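Local coordinates for protein PHO85 cyclin PHO80 (Saccharomyces cerevisiae, PDB 2PMI) that serves as the cyclin partner of the cyclin-dependent kinase PHO85 and keeps phosphate-starvation genes repressed when phosphate is plentiful, at residues 34-39 with 80-85. Residues are numbered along the deposited sequence; the frame is centred on the assembly and turned at random.
Sequences DLVVLI and YFIRLT
Val36 and Phe81 form the centre of this apolar contact between two helices. Their CA atoms lie 6.6 Å apart, and the two side chains run past each other in opposite directions. Val36 CG1 meets Phe81 CB at 3.4 Å and also lies close to CG and CD2 of the ring. Val36 CG2 sits over one ring face, nearer its margin than its centre. Ile39 approaches the same ring from its edge, roughly at right angles to the Phe81 side chain. With chi1 at -66°, Ile39 CG2 points away from its own backbone N and comes nearest the ring, 3.4 Å from Phe81 CE2. Ile82 adds a looser contact, its CG2 4.0 Å from Val36 CG1, while its longer branch turns off elsewhere.

No hydrogen bond joins the two segments. Thr85, the one polar residue among those that touch here, bonds within its own helix: Thr85 OG1 donates to Phe81 O at 2.7 Å, from above the carbonyl plane. That oxygen also accepts from Thr85 N. The side chains of Thr85 and Val36 reach toward each other, OG1 beside CG2.

The axes of segments 34-39 and 80-85 approach to 9.9 Å at 145°, nearer antiparallel than parallel. The contact joins helices 32-51 and 77-86 within the all-helical cyclin fold. Helix 92-108 packs against Ile39 through Leu95 and Leu99, and helix 119-134 meets Phe81 through Leu123.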
ATOM      1  N   ASP B  34      -4.600  23.556 -11.231  1.00 36.56           N
ATOM      2  CA  ASP B  34      -5.464  23.253 -12.369  1.00 38.78           C
ATOM      3  C   ASP B  34      -6.404  22.085 -12.084  1.00 38.10           C
ATOM      4  O   ASP B  34      -7.515  22.045 -12.607  1.00 40.29           O
ATOM      5  CB  ASP B  34      -4.649  22.954 -13.630  1.00 43.99           C
ATOM      6  CG  ASP B  34      -4.034  24.194 -14.234  1.00 45.84           C
ATOM      7  OD1 ASP B  34      -4.574  25.299 -14.029  1.00 44.48           O
ATOM      8  OD2 ASP B  34      -3.017  24.058 -14.935  1.00 47.93           O
ATOM      9  N   LEU B  35      -5.965  21.124 -11.275  1.00 33.07           N
ATOM     10  CA  LEU B  35      -6.838  20.004 -10.942  1.00 27.30           C
ATOM     11  C   LEU B  35      -8.001  20.536 -10.116  1.00 28.90           C
ATOM     12  O   LEU B  35      -9.147  20.498 -10.540  1.00 36.07           O
ATOM     13  CB  LEU B  35      -6.091  18.939 -10.149  1.00 23.13           C
ATOM     14  CG  LEU B  35      -5.319  17.934 -11.008  1.00 30.40           C
ATOM     15  CD1 LEU B  35      -4.692  16.857 -10.110  1.00 20.50           C
ATOM     16  CD2 LEU B  35      -6.280  17.318 -12.045  1.00 17.65           C
ATOM     17  N   VAL B  36      -7.701  21.044  -8.933  1.00 24.53           N
ATOM     18  CA  VAL B  36      -8.735  21.587  -8.087  1.00 24.16           C
ATOM     19  C   VAL B  36      -9.771  22.350  -8.910  1.00 32.50           C
ATOM     20  O   VAL B  36     -10.962  22.282  -8.601  1.00 40.36           O
ATOM     21  CB  VAL B  36      -8.152  22.539  -7.029  1.00 22.09           C
ATOM     22  CG1 VAL B  36      -9.280  23.165  -6.228  1.00 18.92           C
ATOM     23  CG2 VAL B  36      -7.207  21.786  -6.106  1.00 20.02           C
ATOM     24  N   VAL B  37      -9.353  23.073  -9.951  1.00 32.46           N
ATOM     25  CA  VAL B  37     -10.353  23.799 -10.734  1.00 39.63           C
ATOM     26  C   VAL B  37     -11.196  22.779 -11.491  1.00 39.44           C
ATOM     27  O   VAL B  37     -12.415  22.722 -11.306  1.00 37.61           O
ATOM     28  CB  VAL B  37      -9.741  24.850 -11.741  1.00 43.28           C
ATOM     29  CG1 VAL B  37      -8.899  25.868 -11.000  1.00 40.33           C
ATOM     30  CG2 VAL B  37      -8.923  24.174 -12.804  1.00 52.93           C
ATOM     31  N   LEU B  38     -10.549  21.957 -12.316  1.00 36.32           N
ATOM     32  CA  LEU B  38     -11.264  20.935 -13.067  1.00 36.44           C
ATOM     33  C   LEU B  38     -12.161  20.119 -12.135  1.00 38.32           C
ATOM     34  O   LEU B  38     -13.311  19.852 -12.458  1.00 47.52           O
ATOM     35  CB  LEU B  38     -10.284  20.004 -13.792  1.00 29.81           C
ATOM     36  CG  LEU B  38      -9.532  20.631 -14.968  1.00 35.93           C
ATOM     37  CD1 LEU B  38      -8.695  19.591 -15.714  1.00 30.13           C
ATOM     38  CD2 LEU B  38     -10.545  21.251 -15.906  1.00 42.80           C
ATOM     39  N   ILE B  39     -11.654  19.730 -10.974  1.00 34.62           N
ATOM     40  CA  ILE B  39     -12.477  18.953 -10.061  1.00 32.66           C
ATOM     41  C   ILE B  39     -13.634  19.763  -9.498  1.00 32.96           C
ATOM     42  O   ILE B  39     -14.782  19.321  -9.539  1.00 35.38           O
ATOM     43  CB  ILE B  39     -11.666  18.393  -8.891  1.00 29.08           C
ATOM     44  CG1 ILE B  39     -10.646  17.374  -9.409  1.00 32.65           C
ATOM     45  CG2 ILE B  39     -12.604  17.732  -7.903  1.00 25.79           C
ATOM     46  CD1 ILE B  39      -9.682  16.841  -8.333  1.00 35.89           C
ATOM     47  N   TYR B  80     -12.755  26.278  -0.867  1.00 38.37           N
ATOM     48  CA  TYR B  80     -12.581  25.340   0.232  1.00 33.18           C
ATOM     49  C   TYR B  80     -11.538  24.278  -0.137  1.00 33.93           C
ATOM     50  O   TYR B  80     -10.735  23.862   0.702  1.00 26.88           O
ATOM     51  CB  TYR B  80     -13.898  24.657   0.563  1.00 23.01           C
ATOM     52  CG  TYR B  80     -13.821  23.801   1.804  1.00 19.64           C
ATOM     53  CD1 TYR B  80     -13.562  24.369   3.041  1.00 20.31           C
ATOM     54  CD2 TYR B  80     -14.036  22.432   1.745  1.00 17.83           C
ATOM     55  CE1 TYR B  80     -13.527  23.597   4.194  1.00 24.44           C
ATOM     56  CE2 TYR B  80     -14.003  21.653   2.887  1.00 20.68           C
ATOM     57  CZ  TYR B  80     -13.753  22.239   4.112  1.00 25.87           C
ATOM     58  OH  TYR B  80     -13.751  21.472   5.265  1.00 30.58           O
ATOM     59  N   PHE B  81     -11.558  23.856  -1.397  1.00 31.13           N
ATOM     60  CA  PHE B  81     -10.631  22.852  -1.899  1.00 29.79           C
ATOM     61  C   PHE B  81      -9.136  23.270  -1.837  1.00 36.46           C
ATOM     62  O   PHE B  81      -8.339  22.578  -1.189  1.00 37.30           O
ATOM     63  CB  PHE B  81     -11.011  22.496  -3.336  1.00 25.60           C
ATOM     64  CG  PHE B  81     -10.746  21.059  -3.712  1.00 27.79           C
ATOM     65  CD1 PHE B  81     -10.090  20.195  -2.846  1.00 29.98           C
ATOM     66  CD2 PHE B  81     -11.158  20.569  -4.947  1.00 25.62           C
ATOM     67  CE1 PHE B  81      -9.848  18.866  -3.209  1.00 24.45           C
ATOM     68  CE2 PHE B  81     -10.918  19.245  -5.311  1.00 25.23           C
ATOM     69  CZ  PHE B  81     -10.263  18.396  -4.440  1.00 20.31           C
ATOM     70  N   ILE B  82      -8.755  24.378  -2.494  1.00 35.90           N
ATOM     71  CA  ILE B  82      -7.342  24.823  -2.505  1.00 34.87           C
ATOM     72  C   ILE B  82      -6.789  24.909  -1.100  1.00 32.52           C
ATOM     73  O   ILE B  82      -5.678  24.452  -0.813  1.00 31.44           O
ATOM     74  CB  ILE B  82      -7.121  26.230  -3.142  1.00 31.23           C
ATOM     75  CG1 ILE B  82      -8.105  27.222  -2.542  1.00 37.55           C
ATOM     76  CG2 ILE B  82      -7.201  26.170  -4.661  1.00 20.82           C
ATOM     77  CD1 ILE B  82      -7.850  28.654  -2.969  1.00 46.38           C
ATOM     78  N   ARG B  83      -7.572  25.520  -0.227  1.00 26.26           N
ATOM     79  CA  ARG B  83      -7.178  25.661   1.156  1.00 24.88           C
ATOM     80  C   ARG B  83      -6.782  24.285   1.691  1.00 28.19           C
ATOM     81  O   ARG B  83      -5.663  24.104   2.170  1.00 32.14           O
ATOM     82  CB  ARG B  83      -8.342  26.250   1.927  1.00 23.87           C
ATOM     83  CG  ARG B  83      -8.182  26.276   3.410  1.00 31.71           C
ATOM     84  CD  ARG B  83      -9.391  26.978   3.970  1.00 38.75           C
ATOM     85  NE  ARG B  83      -9.708  26.570   5.327  1.00 40.91           N
ATOM     86  CZ  ARG B  83     -10.815  26.935   5.960  1.00 45.12           C
ATOM     87  NH1 ARG B  83     -11.703  27.715   5.348  1.00 42.57           N
ATOM     88  NH2 ARG B  83     -11.028  26.521   7.201  1.00 50.83           N
ATOM     89  N   LEU B  84      -7.690  23.312   1.590  1.00 29.31           N
ATOM     90  CA  LEU B  84      -7.406  21.959   2.050  1.00 24.48           C
ATOM     91  C   LEU B  84      -6.180  21.476   1.303  1.00 31.33           C
ATOM     92  O   LEU B  84      -5.304  20.825   1.876  1.00 35.36           O
ATOM     93  CB  LEU B  84      -8.555  21.006   1.725  1.00 28.21           C
ATOM     94  CG  LEU B  84      -9.970  21.208   2.281  1.00 36.22           C
ATOM     95  CD1 LEU B  84     -10.712  19.868   2.191  1.00 22.44           C
ATOM     96  CD2 LEU B  84      -9.933  21.702   3.731  1.00 35.13           C
ATOM     97  N   THR B  85      -6.129  21.805   0.015  1.00 33.21           N
ATOM     98  CA  THR B  85      -5.026  21.403  -0.854  1.00 38.76           C
ATOM     99  C   THR B  85      -3.672  22.017  -0.500  1.00 44.68           C
ATOM    100  O   THR B  85      -2.637  21.338  -0.577  1.00 47.38           O
ATOM    101  CB  THR B  85      -5.323  21.754  -2.328  1.00 35.17           C
ATOM    102  OG1 THR B  85      -6.577  21.176  -2.714  1.00 30.24           O
ATOM    103  CG2 THR B  85      -4.211  21.228  -3.241  1.00 32.73           C
TER